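Local coordinates for NADH dehydrogenase, putative (Plasmodium falciparum, PDB 5JWC), which probably transfers electrons from NADH to ubiquinone through its bound flavin-adenine dinucleotide, as a type II NADH dehydrogenase of the malaria parasite, at residues Asp130-Ala135 with Asn335-Ile340; Glu325-Ile330 with Asp342-Gln347; Ile31-Ser36 with Val54-Pro59. All coordinates share one frame; numbering follows the deposited sequence.

Interaction 1. Residues Asp130-Ala135 with Asn335-Ile340. With FAD (flavin-adenine dinucleotide), chain C.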
loop_
_atom_site.group_PDB
_atom_site.type_symbol
_atom_site.label_atom_id
_atom_site.label_comp_id
_atom_site.label_asym_id
_atom_site.label_seq_id
_atom_site.Cartn_x
_atom_site.Cartn_y
_atom_site.Cartn_z
ATOM N N ASP A 130 26.583 19.835 17.823
ATOM C CA ASP A 130 27.152 21.178 17.764
ATOM C C ASP A 130 26.099 22.208 17.309
ATOM O O ASP A 130 26.073 23.347 17.781
ATOM C CB ASP A 130 28.354 21.186 16.832
ATOM C CG ASP A 130 29.485 20.319 17.362
ATOM O OD1 ASP A 130 29.840 20.494 18.543
ATOM O OD2 ASP A 130 29.973 19.441 16.622
ATOM N N TYR A 131 25.256 21.806 16.364
ATOM C CA TYR A 131 24.107 22.616 15.954
ATOM C C TYR A 131 22.867 21.752 15.882
ATOM O O TYR A 131 22.932 20.588 15.473
ATOM C CB TYR A 131 24.337 23.263 14.595
ATOM C CG TYR A 131 25.512 24.192 14.521
ATOM C CD1 TYR A 131 25.420 25.503 14.963
ATOM C CD2 TYR A 131 26.725 23.754 14.012
ATOM C CE1 TYR A 131 26.516 26.361 14.885
ATOM C CE2 TYR A 131 27.808 24.587 13.936
ATOM C CZ TYR A 131 27.706 25.888 14.367
ATOM O OH TYR A 131 28.817 26.702 14.283
ATOM N N LEU A 132 21.734 22.342 16.245
ATOM C CA LEU A 132 20.462 21.654 16.196
ATOM C C LEU A 132 19.477 22.416 15.294
ATOM O O LEU A 132 19.213 23.611 15.510
ATOM C CB LEU A 132 19.895 21.504 17.593
ATOM C CG LEU A 132 18.603 20.707 17.731
ATOM C CD1 LEU A 132 18.776 19.249 17.283
ATOM C CD2 LEU A 132 18.100 20.800 19.155
ATOM N N ILE A 133 18.945 21.731 14.284
ATOM C CA ILE A 133 17.927 22.317 13.408
ATOM C C ILE A 133 16.556 21.726 13.726
ATOM O O ILE A 133 16.252 20.582 13.372
ATOM C CB ILE A 133 18.240 22.067 11.926
ATOM C CG1 ILE A 133 19.751 22.203 11.646
ATOM C CG2 ILE A 133 17.394 22.993 11.040
ATOM C CD1 ILE A 133 20.316 23.593 11.882
ATOM N N ILE A 134 15.720 22.480 14.420
ATOM C CA ILE A 134 14.416 21.944 14.797
ATOM C C ILE A 134 13.383 22.174 13.678
ATOM O O ILE A 134 13.041 23.309 13.336
ATOM C CB ILE A 134 13.914 22.550 16.107
ATOM C CG1 ILE A 134 14.980 22.410 17.209
ATOM C CG2 ILE A 134 12.554 21.932 16.519
ATOM C CD1 ILE A 134 14.533 22.961 18.567
ATOM N N ALA A 135 12.912 21.075 13.105
ATOM C CA ALA A 135 11.948 21.131 12.012
ATOM C C ALA A 135 10.878 20.059 12.203
ATOM O O ALA A 135 10.616 19.269 11.289
ATOM C CB ALA A 135 12.651 20.946 10.676
ATOM N N ASN A 335 23.481 30.355 20.724
ATOM C CA ASN A 335 22.980 30.586 19.367
ATOM C C ASN A 335 23.236 29.416 18.425
ATOM O O ASN A 335 23.581 29.618 17.253
ATOM C CB ASN A 335 23.604 31.835 18.758
ATOM C CG ASN A 335 23.160 33.090 19.434
ATOM O OD1 ASN A 335 22.045 33.172 19.945
ATOM N ND2 ASN A 335 24.033 34.084 19.454
ATOM N N ASN A 336 23.099 28.201 18.936
ATOM C CA ASN A 336 23.427 27.030 18.143
ATOM C C ASN A 336 22.195 26.151 17.898
ATOM O O ASN A 336 22.304 25.057 17.345
ATOM C CB ASN A 336 24.546 26.220 18.817
ATOM C CG ASN A 336 24.153 25.693 20.180
ATOM O OD1 ASN A 336 23.180 26.136 20.778
ATOM N ND2 ASN A 336 24.905 24.718 20.675
ATOM N N ILE A 337 21.026 26.639 18.303
ATOM C CA ILE A 337 19.766 26.003 17.938
ATOM C C ILE A 337 18.978 26.871 16.941
ATOM O O ILE A 337 18.789 28.070 17.167
ATOM C CB ILE A 337 18.912 25.716 19.183
ATOM C CG1 ILE A 337 19.726 24.896 20.195
ATOM C CG2 ILE A 337 17.603 24.969 18.815
ATOM C CD1 ILE A 337 18.936 24.474 21.400
ATOM N N TYR A 338 18.551 26.262 15.830
ATOM C CA TYR A 338 17.745 26.925 14.805
ATOM C C TYR A 338 16.403 26.200 14.692
ATOM O O TYR A 338 16.281 25.038 15.086
ATOM C CB TYR A 338 18.436 26.911 13.436
ATOM C CG TYR A 338 19.699 27.736 13.329
ATOM C CD1 TYR A 338 19.696 28.954 12.669
ATOM C CD2 TYR A 338 20.907 27.276 13.865
ATOM C CE1 TYR A 338 20.839 29.707 12.548
ATOM C CE2 TYR A 338 22.076 28.036 13.753
ATOM C CZ TYR A 338 22.024 29.250 13.097
ATOM O OH TYR A 338 23.136 30.027 12.961
ATOM N N ALA A 339 15.386 26.883 14.181
ATOM C CA ALA A 339 14.109 26.222 13.912
ATOM C C ALA A 339 13.544 26.750 12.612
ATOM O O ALA A 339 13.706 27.939 12.300
ATOM C CB ALA A 339 13.138 26.425 15.042
ATOM N N ILE A 340 12.909 25.871 11.842
ATOM C CA ILE A 340 12.361 26.251 10.537
ATOM C C ILE A 340 11.011 25.578 10.334
ATOM O O ILE A 340 10.705 24.583 11.002
ATOM C CB ILE A 340 13.300 25.849 9.379
ATOM C CG1 ILE A 340 13.479 24.329 9.333
ATOM C CG2 ILE A 340 14.659 26.523 9.507
ATOM C CD1 ILE A 340 14.478 23.878 8.220
HETATM P PA FAD C . 6.445 18.596 8.224
HETATM O O1A FAD C . 5.095 18.121 8.680
HETATM O O2A FAD C . 6.604 18.639 6.745
HETATM O O5B FAD C . 7.606 17.695 8.880
HETATM C C5B FAD C . 7.710 17.515 10.274
HETATM C C4B FAD C . 8.620 16.315 10.483
HETATM O O4B FAD C . 8.981 16.236 11.847
HETATM C C3B FAD C . 7.911 15.005 10.125
HETATM O O3B FAD C . 8.833 14.164 9.465
HETATM C C2B FAD C . 7.608 14.392 11.474
HETATM O O2B FAD C . 7.597 12.986 11.395
HETATM C C1B FAD C . 8.807 14.901 12.266
HETATM N N9A FAD C . 8.636 14.916 13.721
HETATM C C8A FAD C . 7.495 15.184 14.440
HETATM N N7A FAD C . 7.812 15.103 15.756
HETATM C C5A FAD C . 9.122 14.796 15.880
HETATM C C6A FAD C . 9.931 14.601 16.989
HETATM N N6A FAD C . 9.447 14.791 18.216
HETATM N N1A FAD C . 11.261 14.303 16.799
HETATM C C2A FAD C . 11.775 14.196 15.520
HETATM N N3A FAD C . 10.960 14.388 14.419
HETATM C C4A FAD C . 9.652 14.675 14.605
HETATM N N1 FAD C . 1.906 23.887 1.802
HETATM C C2 FAD C . 2.078 24.589 0.640
HETATM O O2 FAD C . 2.911 25.486 0.597
HETATM N N3 FAD C . 1.334 24.287 -0.489
HETATM C C4 FAD C . 0.412 23.275 -0.482
HETATM O O4 FAD C . -0.229 23.022 -1.512
HETATM C C4X FAD C . 0.237 22.545 0.688
HETATM N N5 FAD C . -0.679 21.518 0.745
HETATM C C5X FAD C . -0.833 20.803 1.928
HETATM C C6 FAD C . -1.735 19.756 1.983
HETATM C C7 FAD C . -1.913 19.025 3.152
HETATM C C7M FAD C . -2.919 17.897 3.166
HETATM C C8 FAD C . -1.165 19.334 4.280
HETATM C C8M FAD C . -1.341 18.561 5.553
HETATM C C9 FAD C . -0.250 20.388 4.226
HETATM C C9A FAD C . -0.078 21.118 3.052
HETATM N N10 FAD C . 0.832 22.159 2.989
HETATM C C10 FAD C . 0.992 22.858 1.822
HETATM C "C1'" FAD C . 1.628 22.571 4.193
HETATM C "C2'" FAD C . 2.949 21.870 4.378
HETATM O "O2'" FAD C . 2.727 20.488 4.416
HETATM C "C3'" FAD C . 3.494 22.289 5.732
HETATM O "O3'" FAD C . 3.553 23.693 5.838
HETATM C "C4'" FAD C . 4.879 21.675 5.846
HETATM O "O4'" FAD C . 4.680 20.301 6.061
HETATM C "C5'" FAD C . 5.702 22.273 6.976
HETATM O "O5'" FAD C . 6.981 21.676 6.923
HETATM P P FAD C . 7.694 21.199 8.287
HETATM O O1P FAD C . 9.082 20.692 7.965
HETATM O O2P FAD C . 7.646 22.367 9.231
HETATM O O3P FAD C . 6.722 20.044 8.879
#
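L132 and I134 of one strand bond to N336, Y338 and I340 of the next, joining two neighbouring parallel strands in the Rossmann-like FAD-binding sheet. L132 N donates to N336 O at 3.0 Å. L132 O then takes the amide of Y338 (N to O 2.8 Å) on an almost straight line, 178° at the hydrogen. I134 repeats the pattern: its N reaches Y338 O at 2.7 Å, and its O accepts from I340 N at 3.0 Å. The intervening Y131 and I133 turn their backbone groups to K30, I32 and L34 of strand 30-34, while I337 O takes the amide of V329 and A339 N reaches L327 O, in the loop on the far side. Both faces are buried under helices, which suits apolar side chains. I134 CD1 meets I337 CG2 at 3.7 Å on a face covered by helix 303-309; on the other, Y338 and I133 pack against F438 of helix 424-440. N336 begins the pairing, and its CG lies between backbone N and carbonyl carbon (chi1 62°), carrying ND2 to D130 O in a weak bond of 3.4 Å. At the FAD end, A135 CB rests 3.7 Å from I340 CG1.

Interaction 2. Residues Glu325-Ile330 with Asp342-Gln347. With FAD (flavin-adenine dinucleotide), chain C.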
loop_
_atom_site.group_PDB
_atom_site.type_symbol
_atom_site.label_atom_id
_atom_site.label_comp_id
_atom_site.label_asym_id
_atom_site.label_seq_id
_atom_site.Cartn_x
_atom_site.Cartn_y
_atom_site.Cartn_z
ATOM N N GLU A 325 15.558 36.832 13.189
ATOM C CA GLU A 325 15.515 37.041 11.744
ATOM C C GLU A 325 16.479 36.145 10.980
ATOM O O GLU A 325 16.440 36.079 9.747
ATOM C CB GLU A 325 15.788 38.511 11.416
ATOM C CG GLU A 325 17.216 39.021 11.754
ATOM C CD GLU A 325 17.458 39.306 13.234
ATOM O OE1 GLU A 325 16.511 39.258 14.047
ATOM O OE2 GLU A 325 18.620 39.585 13.590
ATOM N N LYS A 326 17.326 35.432 11.722
ATOM C CA LYS A 326 18.307 34.533 11.124
ATOM C C LYS A 326 17.952 33.080 11.436
ATOM O O LYS A 326 18.741 32.169 11.164
ATOM C CB LYS A 326 19.716 34.875 11.633
ATOM C CG LYS A 326 20.313 36.104 10.967
ATOM C CD LYS A 326 21.539 36.619 11.724
ATOM C CE LYS A 326 22.095 37.867 11.051
ATOM N NZ LYS A 326 23.155 38.551 11.871
ATOM N N LEU A 327 16.764 32.908 12.019
ATOM C CA LEU A 327 16.122 31.625 12.323
ATOM C C LEU A 327 16.719 30.955 13.554
ATOM O O LEU A 327 16.478 29.769 13.791
ATOM C CB LEU A 327 16.171 30.662 11.116
ATOM C CG LEU A 327 15.555 31.184 9.823
ATOM C CD1 LEU A 327 15.502 30.118 8.722
ATOM C CD2 LEU A 327 14.158 31.719 10.105
ATOM N N ARG A 328 17.479 31.722 14.340
ATOM C CA ARG A 328 18.027 31.216 15.602
ATOM C C ARG A 328 16.994 31.273 16.707
ATOM O O ARG A 328 16.351 32.295 16.899
ATOM C CB ARG A 328 19.278 32.017 16.011
ATOM C CG ARG A 328 20.387 31.920 14.975
ATOM C CD ARG A 328 21.573 32.820 15.273
ATOM N NE ARG A 328 21.161 34.209 15.429
ATOM C CZ ARG A 328 21.988 35.199 15.735
ATOM N NH1 ARG A 328 21.520 36.435 15.856
ATOM N NH2 ARG A 328 23.279 34.955 15.910
ATOM N N VAL A 329 16.824 30.172 17.432
ATOM C CA VAL A 329 15.914 30.144 18.561
ATOM C C VAL A 329 16.331 31.184 19.604
ATOM O O VAL A 329 17.505 31.281 19.942
ATOM C CB VAL A 329 15.869 28.758 19.207
ATOM C CG1 VAL A 329 15.044 28.792 20.499
ATOM C CG2 VAL A 329 15.291 27.724 18.208
ATOM N N ILE A 330 15.369 31.965 20.085
ATOM C CA ILE A 330 15.640 33.084 20.992
ATOM C C ILE A 330 15.748 32.599 22.445
ATOM O O ILE A 330 14.931 31.803 22.899
ATOM C CB ILE A 330 14.529 34.163 20.873
ATOM C CG1 ILE A 330 14.541 34.804 19.475
ATOM C CG2 ILE A 330 14.668 35.231 21.966
ATOM C CD1 ILE A 330 13.342 35.728 19.192
ATOM N N ASP A 342 6.833 24.884 10.212
ATOM C CA ASP A 342 5.588 25.140 10.960
ATOM C C ASP A 342 5.743 25.215 12.479
ATOM O O ASP A 342 4.819 25.639 13.178
ATOM C CB ASP A 342 4.572 24.039 10.681
ATOM C CG ASP A 342 3.950 24.128 9.299
ATOM O OD1 ASP A 342 4.322 25.014 8.499
ATOM O OD2 ASP A 342 3.092 23.265 9.011
ATOM N N CYS A 343 6.873 24.758 13.011
ATOM C CA CYS A 343 7.016 24.742 14.474
ATOM C C CYS A 343 7.464 26.096 15.036
ATOM O O CYS A 343 7.587 26.244 16.251
ATOM C CB CYS A 343 8.015 23.661 14.928
ATOM S SG CYS A 343 9.761 24.025 14.543
ATOM N N LYS A 344 7.707 27.076 14.166
ATOM C CA LYS A 344 8.295 28.343 14.596
ATOM C C LYS A 344 7.536 29.572 14.089
ATOM O O LYS A 344 6.777 29.494 13.113
ATOM C CB LYS A 344 9.764 28.427 14.153
ATOM C CG LYS A 344 9.962 28.524 12.642
ATOM C CD LYS A 344 10.088 29.960 12.146
ATOM C CE LYS A 344 10.238 30.023 10.625
ATOM N NZ LYS A 344 9.049 29.464 9.886
ATOM N N LYS A 345 7.785 30.700 14.752
ATOM C CA LYS A 345 7.426 32.028 14.252
ATOM C C LYS A 345 8.662 32.934 14.375
ATOM O O LYS A 345 9.439 32.796 15.320
ATOM C CB LYS A 345 6.260 32.624 15.050
ATOM C CG LYS A 345 4.862 32.064 14.712
ATOM C CD LYS A 345 4.550 32.059 13.211
ATOM C CE LYS A 345 3.268 31.241 12.889
ATOM N NZ LYS A 345 3.018 31.095 11.393
ATOM N N ILE A 346 8.862 33.827 13.411
ATOM C CA ILE A 346 9.999 34.741 13.435
ATOM C C ILE A 346 9.662 36.026 14.215
ATOM O O ILE A 346 8.625 36.648 13.977
ATOM C CB ILE A 346 10.445 35.118 12.002
ATOM C CG1 ILE A 346 10.839 33.857 11.210
ATOM C CG2 ILE A 346 11.606 36.131 12.037
ATOM C CD1 ILE A 346 11.372 34.155 9.832
ATOM N N GLN A 347 10.525 36.400 15.158
ATOM C CA GLN A 347 10.426 37.687 15.841
ATOM C C GLN A 347 11.702 38.457 15.541
ATOM O O GLN A 347 12.732 38.226 16.178
ATOM C CB GLN A 347 10.230 37.509 17.350
ATOM C CG GLN A 347 10.392 38.822 18.135
ATOM C CD GLN A 347 9.411 39.910 17.671
ATOM O OE1 GLN A 347 8.208 39.820 17.935
ATOM N NE2 GLN A 347 9.920 40.923 16.955
HETATM P PA FAD C . 6.445 18.596 8.224
HETATM O O1A FAD C . 5.095 18.121 8.680
HETATM O O2A FAD C . 6.604 18.639 6.745
HETATM O O5B FAD C . 7.606 17.695 8.880
HETATM C C5B FAD C . 7.710 17.515 10.274
HETATM C C4B FAD C . 8.620 16.315 10.483
HETATM O O4B FAD C . 8.981 16.236 11.847
HETATM C C3B FAD C . 7.911 15.005 10.125
HETATM O O3B FAD C . 8.833 14.164 9.465
HETATM C C2B FAD C . 7.608 14.392 11.474
HETATM O O2B FAD C . 7.597 12.986 11.395
HETATM C C1B FAD C . 8.807 14.901 12.266
HETATM N N9A FAD C . 8.636 14.916 13.721
HETATM C C8A FAD C . 7.495 15.184 14.440
HETATM N N7A FAD C . 7.812 15.103 15.756
HETATM C C5A FAD C . 9.122 14.796 15.880
HETATM C C6A FAD C . 9.931 14.601 16.989
HETATM N N6A FAD C . 9.447 14.791 18.216
HETATM N N1A FAD C . 11.261 14.303 16.799
HETATM C C2A FAD C . 11.775 14.196 15.520
HETATM N N3A FAD C . 10.960 14.388 14.419
HETATM C C4A FAD C . 9.652 14.675 14.605
HETATM N N1 FAD C . 1.906 23.887 1.802
HETATM C C2 FAD C . 2.078 24.589 0.640
HETATM O O2 FAD C . 2.911 25.486 0.597
HETATM N N3 FAD C . 1.334 24.287 -0.489
HETATM C C4 FAD C . 0.412 23.275 -0.482
HETATM O O4 FAD C . -0.229 23.022 -1.512
HETATM C C4X FAD C . 0.237 22.545 0.688
HETATM N N5 FAD C . -0.679 21.518 0.745
HETATM C C5X FAD C . -0.833 20.803 1.928
HETATM C C6 FAD C . -1.735 19.756 1.983
HETATM C C7 FAD C . -1.913 19.025 3.152
HETATM C C7M FAD C . -2.919 17.897 3.166
HETATM C C8 FAD C . -1.165 19.334 4.280
HETATM C C8M FAD C . -1.341 18.561 5.553
HETATM C C9 FAD C . -0.250 20.388 4.226
HETATM C C9A FAD C . -0.078 21.118 3.052
HETATM N N10 FAD C . 0.832 22.159 2.989
HETATM C C10 FAD C . 0.992 22.858 1.822
HETATM C "C1'" FAD C . 1.628 22.571 4.193
HETATM C "C2'" FAD C . 2.949 21.870 4.378
HETATM O "O2'" FAD C . 2.727 20.488 4.416
HETATM C "C3'" FAD C . 3.494 22.289 5.732
HETATM O "O3'" FAD C . 3.553 23.693 5.838
HETATM C "C4'" FAD C . 4.879 21.675 5.846
HETATM O "O4'" FAD C . 4.680 20.301 6.061
HETATM C "C5'" FAD C . 5.702 22.273 6.976
HETATM O "O5'" FAD C . 6.981 21.676 6.923
HETATM P P FAD C . 7.694 21.199 8.287
HETATM O O1P FAD C . 9.082 20.692 7.965
HETATM O O2P FAD C . 7.646 22.367 9.231
HETATM O O3P FAD C . 6.722 20.044 8.879
#
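L327 and I346 make the closest contact, a purely apolar one in which CD2 of L327 lies 3.7 Å from CD1 of I346. The leucine has CG anti to its carbonyl carbon (chi1 -57°), and this turns a methyl branch back toward the strand. K344 sends its aliphatic chain past the same methyl, with CE 4.3 Å from L327 CD2. The other branch of I346 is used too: its CG2 lies against the turn backbone, 4.0 Å from E325 CA. A beta-branched residue suits this place because its two arms cover two parts of the loop. At the outer end, I330 CD1 touches Q347 CB at 4.0 Å. No hydrogen bond crosses the contact, so the two segments meet by packing alone.

In the next shell, polar groups fix the loop and the strand separately. L327 has positive phi and psi, a left-handed conformation unusual for leucine, just after the turn through E325 and K326, where D324 OD2 accepts from K326 N; the carboxylate of E325 accepts from K349 N. K344 NZ forms a salt bridge with E430 and a hydrogen bond with G341 O. This lets a charged residue lie in a buried site. Further along, G341 and D342 form the Gly-Asp pair recurrent in this flavoprotein family. D342 N donates to phosphate oxygen O2P of FAD at 2.8 Å (163° at the hydrogen), and D342 OD1 accepts a hydrogen bond from the ribityl O3' (3.1 Å).

Strand 344-346 pairs in parallel with strand 321-323, whose V323 packs on I346 and K344. The 325-330 loop is bonded through L327 and V329 to strand 337-339, and helix 424-440 lies over L327 through E430 and Y433.

Interaction 3. Residues Ile31-Ser36 with Val54-Pro59. With FAD (flavin-adenine dinucleotide), chain C.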
loop_
_atom_site.group_PDB
_atom_site.type_symbol
_atom_site.label_atom_id
_atom_site.label_comp_id
_atom_site.label_asym_id
_atom_site.label_seq_id
_atom_site.Cartn_x
_atom_site.Cartn_y
_atom_site.Cartn_z
ATOM N N ILE A 31 25.760 18.513 13.036
ATOM C CA ILE A 31 24.424 19.081 12.896
ATOM C C ILE A 31 23.389 17.970 13.032
ATOM O O ILE A 31 23.408 16.999 12.270
ATOM C CB ILE A 31 24.212 19.775 11.533
ATOM C CG1 ILE A 31 25.260 20.853 11.273
ATOM C CG2 ILE A 31 22.810 20.355 11.464
ATOM C CD1 ILE A 31 25.224 21.397 9.848
ATOM N N ILE A 32 22.496 18.102 14.004
ATOM C CA ILE A 32 21.347 17.220 14.088
ATOM C C ILE A 32 20.123 17.936 13.514
ATOM O O ILE A 32 19.811 19.056 13.916
ATOM C CB ILE A 32 21.049 16.775 15.533
ATOM C CG1 ILE A 32 22.171 15.866 16.075
ATOM C CG2 ILE A 32 19.714 16.061 15.598
ATOM C CD1 ILE A 32 21.827 15.238 17.400
ATOM N N ILE A 33 19.459 17.298 12.560
ATOM C CA ILE A 33 18.196 17.794 12.015
ATOM C C ILE A 33 17.043 17.006 12.622
ATOM O O ILE A 33 17.021 15.768 12.536
ATOM C CB ILE A 33 18.151 17.637 10.496
ATOM C CG1 ILE A 33 19.360 18.284 9.851
ATOM C CG2 ILE A 33 16.834 18.203 9.913
ATOM C CD1 ILE A 33 19.588 17.751 8.448
ATOM N N LEU A 34 16.089 17.695 13.236
ATOM C CA LEU A 34 14.922 17.006 13.756
ATOM C C LEU A 34 13.787 17.162 12.762
ATOM O O LEU A 34 13.330 18.276 12.522
ATOM C CB LEU A 34 14.494 17.555 15.107
ATOM C CG LEU A 34 15.537 17.529 16.218
ATOM C CD1 LEU A 34 14.880 18.019 17.524
ATOM C CD2 LEU A 34 16.116 16.116 16.366
ATOM N N GLY A 35 13.334 16.049 12.193
ATOM C CA GLY A 35 12.194 16.072 11.279
ATOM C C GLY A 35 12.618 15.727 9.866
ATOM O O GLY A 35 13.670 16.192 9.372
ATOM N N SER A 36 11.799 14.911 9.211
ATOM C CA SER A 36 12.058 14.511 7.833
ATOM C C SER A 36 10.997 15.104 6.891
ATOM O O SER A 36 10.561 14.458 5.940
ATOM C CB SER A 36 12.080 12.978 7.711
ATOM O OG SER A 36 10.937 12.379 8.333
ATOM N N VAL A 54 26.320 15.336 9.465
ATOM C CA VAL A 54 24.882 15.580 9.545
ATOM C C VAL A 54 24.106 14.321 9.872
ATOM O O VAL A 54 24.233 13.304 9.174
ATOM C CB VAL A 54 24.352 16.146 8.224
ATOM C CG1 VAL A 54 22.834 16.405 8.309
ATOM C CG2 VAL A 54 25.129 17.409 7.826
ATOM N N THR A 55 23.287 14.399 10.920
ATOM C CA THR A 55 22.365 13.317 11.216
ATOM C C THR A 55 20.932 13.834 11.238
ATOM O O THR A 55 20.624 14.801 11.939
ATOM C CB THR A 55 22.697 12.633 12.576
ATOM O OG1 THR A 55 24.063 12.200 12.570
ATOM C CG2 THR A 55 21.810 11.434 12.803
ATOM N N LEU A 56 20.059 13.201 10.460
ATOM C CA LEU A 56 18.654 13.525 10.525
ATOM C C LEU A 56 17.948 12.523 11.412
ATOM O O LEU A 56 18.126 11.298 11.289
ATOM C CB LEU A 56 18.025 13.571 9.126
ATOM C CG LEU A 56 16.617 14.183 9.046
ATOM C CD1 LEU A 56 16.439 14.846 7.646
ATOM C CD2 LEU A 56 15.522 13.151 9.285
ATOM N N ILE A 57 17.138 13.060 12.308
ATOM C CA ILE A 57 16.419 12.264 13.266
ATOM C C ILE A 57 14.922 12.512 13.130
ATOM O O ILE A 57 14.460 13.646 13.253
ATOM C CB ILE A 57 16.881 12.605 14.694
ATOM C CG1 ILE A 57 18.360 12.272 14.838
ATOM C CG2 ILE A 57 16.096 11.815 15.689
ATOM C CD1 ILE A 57 18.934 12.701 16.144
ATOM N N SER A 58 14.171 11.450 12.886
ATOM C CA SER A 58 12.725 11.544 12.732
ATOM C C SER A 58 12.103 10.173 12.899
ATOM O O SER A 58 12.715 9.182 12.509
ATOM C CB SER A 58 12.369 12.120 11.358
ATOM O OG SER A 58 10.974 12.088 11.168
ATOM N N PRO A 59 10.890 10.097 13.473
ATOM C CA PRO A 59 10.256 8.774 13.571
ATOM C C PRO A 59 9.749 8.284 12.214
ATOM O O PRO A 59 9.358 7.127 12.084
ATOM C CB PRO A 59 9.093 9.007 14.545
ATOM C CG PRO A 59 8.755 10.471 14.373
ATOM C CD PRO A 59 10.081 11.155 14.105
HETATM P PA FAD C . 6.445 18.596 8.224
HETATM O O1A FAD C . 5.095 18.121 8.680
HETATM O O2A FAD C . 6.604 18.639 6.745
HETATM O O5B FAD C . 7.606 17.695 8.880
HETATM C C5B FAD C . 7.710 17.515 10.274
HETATM C C4B FAD C . 8.620 16.315 10.483
HETATM O O4B FAD C . 8.981 16.236 11.847
HETATM C C3B FAD C . 7.911 15.005 10.125
HETATM O O3B FAD C . 8.833 14.164 9.465
HETATM C C2B FAD C . 7.608 14.392 11.474
HETATM O O2B FAD C . 7.597 12.986 11.395
HETATM C C1B FAD C . 8.807 14.901 12.266
HETATM N N9A FAD C . 8.636 14.916 13.721
HETATM C C8A FAD C . 7.495 15.184 14.440
HETATM N N7A FAD C . 7.812 15.103 15.756
HETATM C C5A FAD C . 9.122 14.796 15.880
HETATM C C6A FAD C . 9.931 14.601 16.989
HETATM N N6A FAD C . 9.447 14.791 18.216
HETATM N N1A FAD C . 11.261 14.303 16.799
HETATM C C2A FAD C . 11.775 14.196 15.520
HETATM N N3A FAD C . 10.960 14.388 14.419
HETATM C C4A FAD C . 9.652 14.675 14.605
HETATM N N1 FAD C . 1.906 23.887 1.802
HETATM C C2 FAD C . 2.078 24.589 0.640
HETATM O O2 FAD C . 2.911 25.486 0.597
HETATM N N3 FAD C . 1.334 24.287 -0.489
HETATM C C4 FAD C . 0.412 23.275 -0.482
HETATM O O4 FAD C . -0.229 23.022 -1.512
HETATM C C4X FAD C . 0.237 22.545 0.688
HETATM N N5 FAD C . -0.679 21.518 0.745
HETATM C C5X FAD C . -0.833 20.803 1.928
HETATM C C6 FAD C . -1.735 19.756 1.983
HETATM C C7 FAD C . -1.913 19.025 3.152
HETATM C C7M FAD C . -2.919 17.897 3.166
HETATM C C8 FAD C . -1.165 19.334 4.280
HETATM C C8M FAD C . -1.341 18.561 5.553
HETATM C C9 FAD C . -0.250 20.388 4.226
HETATM C C9A FAD C . -0.078 21.118 3.052
HETATM N N10 FAD C . 0.832 22.159 2.989
HETATM C C10 FAD C . 0.992 22.858 1.822
HETATM C "C1'" FAD C . 1.628 22.571 4.193
HETATM C "C2'" FAD C . 2.949 21.870 4.378
HETATM O "O2'" FAD C . 2.727 20.488 4.416
HETATM C "C3'" FAD C . 3.494 22.289 5.732
HETATM O "O3'" FAD C . 3.553 23.693 5.838
HETATM C "C4'" FAD C . 4.879 21.675 5.846
HETATM O "O4'" FAD C . 4.680 20.301 6.061
HETATM C "C5'" FAD C . 5.702 22.273 6.976
HETATM O "O5'" FAD C . 6.981 21.676 6.923
HETATM P P FAD C . 7.694 21.199 8.287
HETATM O O1P FAD C . 9.082 20.692 7.965
HETATM O O2P FAD C . 7.646 22.367 9.231
HETATM O O3P FAD C . 6.722 20.044 8.879
#
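From I31 beside V54 to L34 beside I57, two parallel strands run 20° apart, joined by four backbone hydrogen bonds in which I33, T55 and I57 each use both N and O. They are the first and second strands of the beta-alpha-beta unit that opens a Rossmann-type FAD fold, with helix 38-46 as the crossover.

On the face under that helix, I33 CD1 meets V54 CG1 at 3.5 Å, and F43 and L44 cover the pair. On the other face, I32 CG2 presses on I57 CD1 at 3.5 Å, tighter than usual for two carbons, while L34 and I57 lie side by side. Branched aliphatic residues suit such a core, filling the layers on either face of the sheet, under helix 38-46 and against strand 99-109, without polar atoms to satisfy. L56 has CG anti to its backbone N (chi1 -168°), which carries its methyls to the strand end, CD1 3.5 Å from G35 O.

There the chain turns polar. G35 adopts backbone angles awkward for any residue with a CB, and its CA sits 3.3 Å from the adenosine ribose oxygen O4B of FAD, so the ribose packs directly on a residue with no side chain. S36 N donates to ribose O3B at 3.1 Å, and S58 OG donates to S36 OG at 2.9 Å. R60 holds both serines, its N donating to S58 OG and its O bonded to S36 OG. The S36 amide thus grips O3B, beside a neutral polar patch of linked hydroxyls.

Read from the N terminus, interaction 3 comes first: it closes a short loop of 17 residues around the crossover helix 38-46 before interaction 1 begins. Interaction 1 closes a far longer loop, bringing 335-340 beside 130-135 across 199 intervening residues that include the separate five-stranded parallel sheet. Interaction 2 closes a loop of 11 residues holding strand 337-339 and crosses interaction 1, since 325-330 lies within the long loop whereas 342-347 follows its closing segment. Interactions 1 and 3 share one sheet, with strand 131-134 hydrogen-bonded to strand 30-34 (I133 N to I32 O, 2.8 Å). Strand 337-339 is in turn bonded to the 325-330 loop that precedes it, and all three contacts reach FAD.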